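Local coordinates for nuclear fusion protein BIK1 (Saccharomyces cerevisiae, PDB 6FC6) that binds microtubules and kinesin, and is required for nuclear fusion, chromosome disjunction and nuclear segregation during mitosis, at residues Q73-A76 with S77-K81. Sequence-based numbering, arbitrary orientation.
Sequences QKVA and SLIEK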
loop_
_atom_site.group_PDB
_atom_site.type_symbol
_atom_site.label_atom_id
_atom_site.label_comp_id
_atom_site.label_asym_id
_atom_site.label_seq_id
_atom_site.Cartn_x
_atom_site.Cartn_y
_atom_site.Cartn_z
ATOM N N GLN A 73 2.821 -2.435 9.557
ATOM C CA GLN A 73 2.272 -2.649 10.905
ATOM C C GLN A 73 1.043 -1.819 11.168
ATOM O O GLN A 73 0.159 -2.227 11.951
ATOM C CB GLN A 73 3.333 -2.450 11.993
ATOM C CG GLN A 73 4.100 -1.143 11.903
ATOM C CD GLN A 73 5.359 -1.252 11.027
ATOM O OE1 GLN A 73 5.486 -2.095 10.102
ATOM N NE2 GLN A 73 6.318 -0.393 11.329
ATOM N N LYS A 74 0.945 -0.649 10.515
ATOM C CA LYS A 74 -0.216 0.210 10.686
ATOM C C LYS A 74 -1.472 -0.318 10.079
ATOM O O LYS A 74 -2.560 0.027 10.472
ATOM C CB LYS A 74 0.059 1.606 10.108
ATOM C CG LYS A 74 1.169 2.338 10.845
ATOM C CD LYS A 74 1.423 3.649 10.164
ATOM C CE LYS A 74 2.658 4.337 10.722
ATOM N NZ LYS A 74 3.023 5.546 9.909
ATOM N N VAL A 75 -1.366 -1.174 9.072
ATOM C CA VAL A 75 -2.558 -1.689 8.389
ATOM C C VAL A 75 -2.681 -3.205 8.401
ATOM O O VAL A 75 -3.586 -3.734 7.796
ATOM C CB VAL A 75 -2.660 -1.136 6.941
ATOM C CG1 VAL A 75 -2.907 0.359 6.988
ATOM C CG2 VAL A 75 -1.398 -1.457 6.149
ATOM N N ALA A 76 -1.788 -3.899 9.087
ATOM C CA ALA A 76 -1.804 -5.371 9.038
ATOM C C ALA A 76 -3.135 -5.963 9.482
ATOM O O ALA A 76 -3.637 -6.837 8.801
ATOM C CB ALA A 76 -0.680 -5.953 9.904
ATOM N N SER A 77 -3.715 -5.486 10.594
ATOM C CA SER A 77 -5.001 -6.055 11.019
ATOM C C SER A 77 -6.124 -5.747 10.032
ATOM O O SER A 77 -6.986 -6.618 9.761
ATOM C CB SER A 77 -5.392 -5.633 12.448
ATOM O OG SER A 77 -5.381 -4.235 12.540
ATOM N N LEU A 78 -6.089 -4.562 9.412
ATOM C CA LEU A 78 -7.093 -4.236 8.390
ATOM C C LEU A 78 -6.996 -5.169 7.225
ATOM O O LEU A 78 -8.009 -5.619 6.711
ATOM C CB LEU A 78 -6.958 -2.799 7.925
ATOM C CG LEU A 78 -7.091 -1.778 9.058
ATOM C CD1 LEU A 78 -6.664 -0.379 8.637
ATOM C CD2 LEU A 78 -8.512 -1.759 9.566
ATOM N N ILE A 79 -5.766 -5.539 6.830
ATOM C CA ILE A 79 -5.605 -6.414 5.689
ATOM C C ILE A 79 -6.064 -7.846 6.030
ATOM O O ILE A 79 -6.691 -8.534 5.216
ATOM C CB ILE A 79 -4.124 -6.440 5.216
ATOM C CG1 ILE A 79 -3.695 -5.069 4.752
ATOM C CG2 ILE A 79 -3.956 -7.465 4.106
ATOM C CD1 ILE A 79 -2.209 -4.972 4.415
ATOM N N GLU A 80 -5.753 -8.278 7.235
ATOM C CA GLU A 80 -6.205 -9.588 7.719
ATOM C C GLU A 80 -7.733 -9.710 7.702
ATOM O O GLU A 80 -8.243 -10.699 7.242
ATOM C CB GLU A 80 -5.713 -9.851 9.149
ATOM C CG GLU A 80 -6.077 -11.261 9.641
ATOM C CD GLU A 80 -5.459 -12.381 8.803
ATOM O OE1 GLU A 80 -4.421 -12.172 8.114
ATOM O OE2 GLU A 80 -6.021 -13.483 8.828
ATOM N N LYS A 81 -8.424 -8.691 8.163
ATOM C CA LYS A 81 -9.893 -8.676 8.138
ATOM C C LYS A 81 -10.485 -8.587 6.736
ATOM O O LYS A 81 -11.598 -9.027 6.531
ATOM C CB LYS A 81 -10.433 -7.526 9.009
HETATM O O HOH W 1 -2.366 -3.501 12.265
HETATM O O HOH W 2 -4.509 -2.261 11.073
#
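The peptide unit that follows Val75 is approached on both faces and at its oxygen end. Ile79 N lies nearly in line with the Val75 C=O bond (N to O 3.0 Å), though the hydrogen bond itself is bent at the hydrogen. Ile79 CG1 comes to Val75 O from over one face of the unit, at 3.3 Å, and Leu78 CB from over the opposite face, 3.5 Å from Val75 O. The Ala76 carbonyl O receives Glu80 N at 3.0 Å, the donor tilted 17° from the carbonyl plane. The two methyls of Val75 diverge: CG1 touches Leu78 CD1 (4.2 Å), the two side chains crossing at about a right angle, and CG2 meets Ile79 CD1 at 4.0 Å.

At the two preceding donors, Ser77 N and Leu78 N, the direct bond to the turn before is missing, and Val75, with phi stretched to -122°, lies at the kink. Two waters fill in. One donates to Gln73 O (2.8 Å from the water) and accepts from Ser77 N; the other donates to Lys74 O and accepts from Leu78 N. Ser77 OG, set between its own N and carbonyl carbon (chi1 55°), also hydrogen-bonds the second water, at 2.6 Å.

Ala76 and Ile79 pack on Tyr6 of helix 4-7, Glu80 OE1 forms a salt bridge with Arg5, and Lys74 lies on the backbone of the bound Bim1 peptide. The arrangement is a water-bridged helix kink, here in helix 72-81, which follows the last strand of the SH3-like CAP-Gly sheet.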